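Local atomic coordinates of type III effector HopA1 (Pseudomonas syringae pv. tomato str. DC3000, PDB entry 4RSX), a protein that is a bacterial effector, probably delivered through the type III secretion system into plant cells to act on host signalling, with this chain its C-terminal alpha/beta part. Residues P42-D45 / E46-E49; D83-I86 / A87-D91. One frame throughout, in Å; residues are numbered along the deposited sequence.

Contact 1 of 2, residues P42-D45 / E46-E49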
ATOM      1  N   PRO A  42       8.688 -15.506   6.650  1.00 30.00           N
ATOM      2  CA  PRO A  42       9.653 -14.551   6.089  1.00 23.32           C
ATOM      3  C   PRO A  42      10.658 -15.218   5.164  1.00 23.33           C
ATOM      4  O   PRO A  42      10.868 -16.440   5.244  1.00 23.56           O
ATOM      5  CB  PRO A  42      10.395 -14.026   7.325  1.00 25.92           C
ATOM      6  CG  PRO A  42       9.492 -14.346   8.508  1.00 28.07           C
ATOM      7  CD  PRO A  42       8.761 -15.588   8.123  1.00 27.16           C
ATOM      8  N   MET A  43      11.261 -14.420   4.290  1.00 14.07           N
ATOM      9  CA  MET A  43      12.421 -14.862   3.533  1.00 14.28           C
ATOM     10  C   MET A  43      13.558 -15.189   4.514  1.00 17.00           C
ATOM     11  O   MET A  43      13.539 -14.764   5.675  1.00 15.61           O
ATOM     12  CB  MET A  43      12.857 -13.777   2.545  1.00 10.92           C
ATOM     13  CG  MET A  43      13.587 -12.624   3.199  1.00  8.48           C
ATOM     14  SD  MET A  43      14.002 -11.269   2.075  1.00 15.66           S
ATOM     15  CE  MET A  43      12.400 -10.457   1.934  1.00 10.26           C
ATOM     16  N   SER A  44      14.543 -15.949   4.051  1.00 17.81           N
ATOM     17  CA  SER A  44      15.616 -16.431   4.920  1.00 17.93           C
ATOM     18  C   SER A  44      16.523 -15.292   5.403  1.00 22.68           C
ATOM     19  O   SER A  44      16.413 -14.154   4.922  1.00 21.10           O
ATOM     20  CB  SER A  44      16.449 -17.472   4.173  1.00 13.78           C
ATOM     21  OG  SER A  44      17.169 -16.867   3.110  1.00 15.97           O
ATOM     22  N   ASP A  45      17.416 -15.592   6.347  1.00 22.15           N
ATOM     23  CA  ASP A  45      18.391 -14.600   6.823  1.00 24.38           C
ATOM     24  C   ASP A  45      19.269 -14.029   5.704  1.00 25.55           C
ATOM     25  O   ASP A  45      19.472 -12.811   5.621  1.00 27.24           O
ATOM     26  CB  ASP A  45      19.286 -15.191   7.922  1.00 29.81           C
ATOM     27  CG  ASP A  45      18.650 -15.120   9.298  1.00 37.99           C
ATOM     28  OD1 ASP A  45      19.043 -15.930  10.166  1.00 54.75           O
ATOM     29  OD2 ASP A  45      17.762 -14.264   9.515  1.00 38.84           O
ATOM     30  N   GLU A  46      19.790 -14.907   4.851  1.00 19.17           N
ATOM     31  CA  GLU A  46      20.609 -14.481   3.727  1.00 19.35           C
ATOM     32  C   GLU A  46      19.801 -13.649   2.750  1.00 19.20           C
ATOM     33  O   GLU A  46      20.312 -12.695   2.166  1.00 21.53           O
ATOM     34  CB  GLU A  46      21.169 -15.696   2.980  1.00 18.14           C
ATOM     35  CG  GLU A  46      22.426 -16.262   3.572  1.00 24.33           C
ATOM     36  CD  GLU A  46      22.833 -17.555   2.909  1.00 20.94           C
ATOM     37  OE1 GLU A  46      22.724 -18.607   3.583  1.00 19.79           O
ATOM     38  OE2 GLU A  46      23.238 -17.515   1.719  1.00 20.90           O
ATOM     39  N   GLN A  47      18.546 -14.040   2.543  1.00 19.04           N
ATOM     40  CA  GLN A  47      17.681 -13.302   1.633  1.00 19.56           C
ATOM     41  C   GLN A  47      17.433 -11.877   2.147  1.00 16.68           C
ATOM     42  O   GLN A  47      17.493 -10.921   1.371  1.00 18.55           O
ATOM     43  CB  GLN A  47      16.393 -14.094   1.348  1.00 15.46           C
ATOM     44  CG  GLN A  47      16.641 -15.251   0.348  1.00 15.07           C
ATOM     45  CD  GLN A  47      15.469 -16.205   0.231  1.00 13.84           C
ATOM     46  OE1 GLN A  47      14.621 -16.300   1.136  1.00 16.22           O
ATOM     47  NE2 GLN A  47      15.406 -16.919  -0.889  1.00 12.65           N
ATOM     48  N   GLN A  48      17.216 -11.741   3.455  1.00 13.48           N
ATOM     49  CA  GLN A  48      17.087 -10.425   4.101  1.00 14.91           C
ATOM     50  C   GLN A  48      18.333  -9.563   3.908  1.00 17.53           C
ATOM     51  O   GLN A  48      18.255  -8.387   3.528  1.00 15.64           O
ATOM     52  CB  GLN A  48      16.768 -10.599   5.597  1.00 12.44           C
ATOM     53  CG  GLN A  48      15.412 -11.279   5.826  1.00 14.06           C
ATOM     54  CD  GLN A  48      15.056 -11.493   7.297  1.00 19.51           C
ATOM     55  OE1 GLN A  48      15.313 -10.639   8.154  1.00 23.24           O
ATOM     56  NE2 GLN A  48      14.441 -12.633   7.588  1.00 13.95           N
ATOM     57  N   GLU A  49      19.493 -10.163   4.143  1.00 21.00           N
ATOM     58  CA  GLU A  49      20.746  -9.451   3.959  1.00 21.85           C
ATOM     59  C   GLU A  49      20.954  -9.014   2.509  1.00 19.32           C
ATOM     60  O   GLU A  49      21.419  -7.907   2.256  1.00 23.30           O
ATOM     61  CB  GLU A  49      21.921 -10.300   4.466  1.00 20.91           C
ATOM     62  CG  GLU A  49      21.886 -10.526   5.988  1.00 27.27           C
ATOM     63  CD  GLU A  49      22.250  -9.267   6.783  1.00 35.49           C
ATOM     64  OE1 GLU A  49      22.783  -8.306   6.181  1.00 35.87           O
ATOM     65  OE2 GLU A  49      22.011  -9.237   8.011  1.00 43.58           O
TER
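Q47 reaches back to S44 in a capping box that starts helix 45-58, with S44 at the N-cap. Followed outward from the backbone, Q47 CB touches S44 OG and M43 CG, CG packs against S44 OG, and CD carries OE1 to the backbone N of S44. That bond measures 2.9 Å from S44 N to Q47 OE1 and is nearly straight, 168° at the hydrogen. The reciprocal half is longer: Q47 N gives its hydrogen to S44 OG at 3.2 Å. Serine can accept there because its chi1 of 68° sets OG between its own N and carbonyl carbon, facing the first turn. The hydroxyl also makes a weak bond to Q47 OE1, so the amide oxygen is shared by two donors of one residue.

Q48 grips the residue before the cap. Its chain is extended beyond CG, which packs against M43 CG at 3.5 Å, and its NE2 donates to M43 O at 3.0 Å. The acceptor lies 3° from the amide plane of Q48, so the bond, with the carbon contact behind it, fixes the rotation of this largely buried amide. M43 lies against the backbone of the first turn, where an extended chi2 carries SD to 3.5 Å from Q47 C and close to Q48 N. Regular helical bonding then begins with Q48 N to S44 O and E49 N to D45 O.

Beyond the turn, E49 forms a salt bridge with K93, in the loop leading to strand 96-101, and Q48 touches K93 too; Q48 also meets P148 and A149, and P42 meets Q153, all in the loop between strands 140-146 and 158-162.

Contact 2 of 2, residues D83-I86 / A87-D91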
ATOM      1  N   ASP A  83      23.497   3.719   4.302  1.00 28.09           N
ATOM      2  CA  ASP A  83      24.466   2.706   4.730  1.00 32.81           C
ATOM      3  C   ASP A  83      24.664   2.699   6.242  1.00 29.42           C
ATOM      4  O   ASP A  83      24.782   1.638   6.852  1.00 33.85           O
ATOM      5  CB  ASP A  83      25.806   2.893   4.004  1.00 30.62           C
ATOM      6  CG  ASP A  83      25.692   2.688   2.504  1.00 35.85           C
ATOM      7  OD1 ASP A  83      24.553   2.634   1.984  1.00 35.08           O
ATOM      8  OD2 ASP A  83      26.744   2.597   1.834  1.00 42.21           O
ATOM      9  N   LYS A  84      24.670   3.884   6.846  1.00 30.09           N
ATOM     10  CA  LYS A  84      24.844   4.011   8.291  1.00 30.38           C
ATOM     11  C   LYS A  84      23.636   3.502   9.066  1.00 34.49           C
ATOM     12  O   LYS A  84      23.793   2.823  10.077  1.00 32.90           O
ATOM     13  CB  LYS A  84      25.138   5.463   8.681  1.00 40.00           C
ATOM     14  CG  LYS A  84      25.574   5.644  10.139  1.00 48.90           C
ATOM     15  CD  LYS A  84      25.737   7.124  10.512  1.00 49.71           C
ATOM     16  CE  LYS A  84      26.470   7.299  11.843  1.00 54.64           C
ATOM     17  NZ  LYS A  84      25.767   6.648  12.981  1.00 59.74           N
ATOM     18  N   TYR A  85      22.430   3.829   8.596  1.00 38.55           N
ATOM     19  CA  TYR A  85      21.207   3.342   9.246  1.00 33.12           C
ATOM     20  C   TYR A  85      21.149   1.806   9.249  1.00 28.87           C
ATOM     21  O   TYR A  85      20.850   1.183  10.270  1.00 32.94           O
ATOM     22  CB  TYR A  85      19.949   3.934   8.577  1.00 29.09           C
ATOM     23  CG  TYR A  85      18.648   3.469   9.210  1.00 28.85           C
ATOM     24  CD1 TYR A  85      18.104   4.141  10.300  1.00 25.91           C
ATOM     25  CD2 TYR A  85      17.966   2.348   8.719  1.00 28.10           C
ATOM     26  CE1 TYR A  85      16.919   3.723  10.885  1.00 29.04           C
ATOM     27  CE2 TYR A  85      16.772   1.912   9.307  1.00 24.50           C
ATOM     28  CZ  TYR A  85      16.260   2.610  10.389  1.00 30.52           C
ATOM     29  OH  TYR A  85      15.090   2.207  10.990  1.00 29.84           O
ATOM     30  N   ILE A  86      21.436   1.198   8.104  1.00 30.31           N
ATOM     31  CA  ILE A  86      21.380  -0.260   7.991  1.00 32.53           C
ATOM     32  C   ILE A  86      22.426  -0.913   8.900  1.00 35.06           C
ATOM     33  O   ILE A  86      22.184  -1.960   9.502  1.00 31.33           O
ATOM     34  CB  ILE A  86      21.559  -0.713   6.521  1.00 26.24           C
ATOM     35  CG1 ILE A  86      20.344  -0.275   5.697  1.00 24.51           C
ATOM     36  CG2 ILE A  86      21.753  -2.231   6.422  1.00 24.95           C
ATOM     37  CD1 ILE A  86      20.405  -0.678   4.234  1.00 21.97           C
ATOM     38  N   ALA A  87      23.580  -0.261   9.001  1.00 41.62           N
ATOM     39  CA  ALA A  87      24.699  -0.753   9.798  1.00 43.70           C
ATOM     40  C   ALA A  87      24.408  -0.748  11.298  1.00 42.68           C
ATOM     41  O   ALA A  87      24.881  -1.624  12.020  1.00 48.39           O
ATOM     42  CB  ALA A  87      25.949   0.071   9.500  1.00 43.63           C
ATOM     43  N   GLU A  88      23.622   0.226  11.758  1.00 38.55           N
ATOM     44  CA  GLU A  88      23.487   0.487  13.194  1.00 37.70           C
ATOM     45  C   GLU A  88      22.095   0.287  13.767  1.00 39.29           C
ATOM     46  O   GLU A  88      21.953  -0.175  14.900  1.00 47.65           O
ATOM     47  CB  GLU A  88      23.949   1.911  13.515  1.00 43.28           C
ATOM     48  CG  GLU A  88      25.373   2.201  13.062  1.00 45.92           C
ATOM     49  CD  GLU A  88      25.842   3.604  13.415  1.00 54.60           C
ATOM     50  OE1 GLU A  88      25.027   4.422  13.901  1.00 54.87           O
ATOM     51  OE2 GLU A  88      27.041   3.890  13.202  1.00 64.73           O
ATOM     52  N   SER A  89      21.068   0.669  13.019  1.00 33.58           N
ATOM     53  CA  SER A  89      19.711   0.553  13.546  1.00 35.50           C
ATOM     54  C   SER A  89      19.345  -0.904  13.771  1.00 35.80           C
ATOM     55  O   SER A  89      19.563  -1.743  12.893  1.00 36.69           O
ATOM     56  CB  SER A  89      18.686   1.206  12.617  1.00 29.08           C
ATOM     57  OG  SER A  89      17.375   0.972  13.100  1.00 29.22           O
ATOM     58  N   PRO A  90      18.810  -1.213  14.961  1.00 37.91           N
ATOM     59  CA  PRO A  90      18.300  -2.556  15.262  1.00 36.04           C
ATOM     60  C   PRO A  90      16.944  -2.781  14.600  1.00 35.24           C
ATOM     61  O   PRO A  90      16.384  -3.877  14.689  1.00 32.52           O
ATOM     62  CB  PRO A  90      18.141  -2.538  16.789  1.00 37.57           C
ATOM     63  CG  PRO A  90      17.951  -1.078  17.138  1.00 31.94           C
ATOM     64  CD  PRO A  90      18.783  -0.320  16.136  1.00 36.74           C
ATOM     65  N   ASP A  91      16.417  -1.751  13.947  1.00 36.49           N
ATOM     66  CA  ASP A  91      15.139  -1.873  13.251  1.00 35.15           C
ATOM     67  C   ASP A  91      15.269  -1.990  11.734  1.00 28.75           C
ATOM     68  O   ASP A  91      14.258  -2.078  11.042  1.00 27.99           O
ATOM     69  CB  ASP A  91      14.254  -0.680  13.574  1.00 35.32           C
ATOM     70  CG  ASP A  91      13.777  -0.691  14.994  1.00 39.07           C
ATOM     71  OD1 ASP A  91      13.035  -1.631  15.354  1.00 44.98           O
ATOM     72  OD2 ASP A  91      14.141   0.241  15.742  1.00 47.16           O
TER
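The C-terminal end of helix 82-88 runs into an ST turn at S89, and Y85, one turn earlier, presents a ring face to that residue. S89 CB stands 3.6 Å from the centroid of the Y85 ring and 14° off the ring normal, which defines a CH-pi contact over the face. The phenol arrives there because Y85 has CG anti to its nitrogen (chi1 -180°), sending the ring outward and obliquely toward the C-terminal end of the helix, to where S89 CB can meet its face. S89 OG lies above the outer part of the same ring, 3.4 Å from Y85 CZ.

Y85 O receives two backbone donors where the helix stops. S89 N comes in at 2.8 Å, slightly out of the carbonyl plane, whereas E88 N, at 3.3 Å, sits well above that plane. E88 N is also weakly bonded to K84 O. From S89 onward the backbone leaves helical geometry, and the ST turn takes over: D91 N donates to S89 OG at 3.0 Å.

On another flank of the helix, K84 and E88 form an i to i+4 salt bridge. The lysine is extended until chi4, where a bend turns NZ toward the carboxylate oxygens, nearer OE1 than OE2. NZ is modelled 2.5 Å from E88 OE1, on its syn side but 33° out of the carboxylate plane; this distance is short enough to leave the exact spacing uncertain. The bridge lies on the surface, while the I86 side chain touches L52 and K56 of helix 45-58, and Y85 and I86 both touch Y97 of strand 96-101.

In the fold
From the N terminus, the chain passes helix 26-35 and a loop before contact 1 opens helix 45-58; strand 64-68 and helix 71-75 follow, and contact 2 then ends helix 82-88. Each contact closes a short turn of its own, and the two stand in series, neither nested nor crossing. Their centres are 16 Å apart and their nearest atoms about 6 Å, without touching. Helix 45-58 connects them spatially: it begins in 42-49, and its K56 meets D83. A second connection runs through the chain after 87-91, where the salt bridge from K93 to E49 draws that loop to the start of helix 45-58 before strand 96-101 enters the antiparallel sheet.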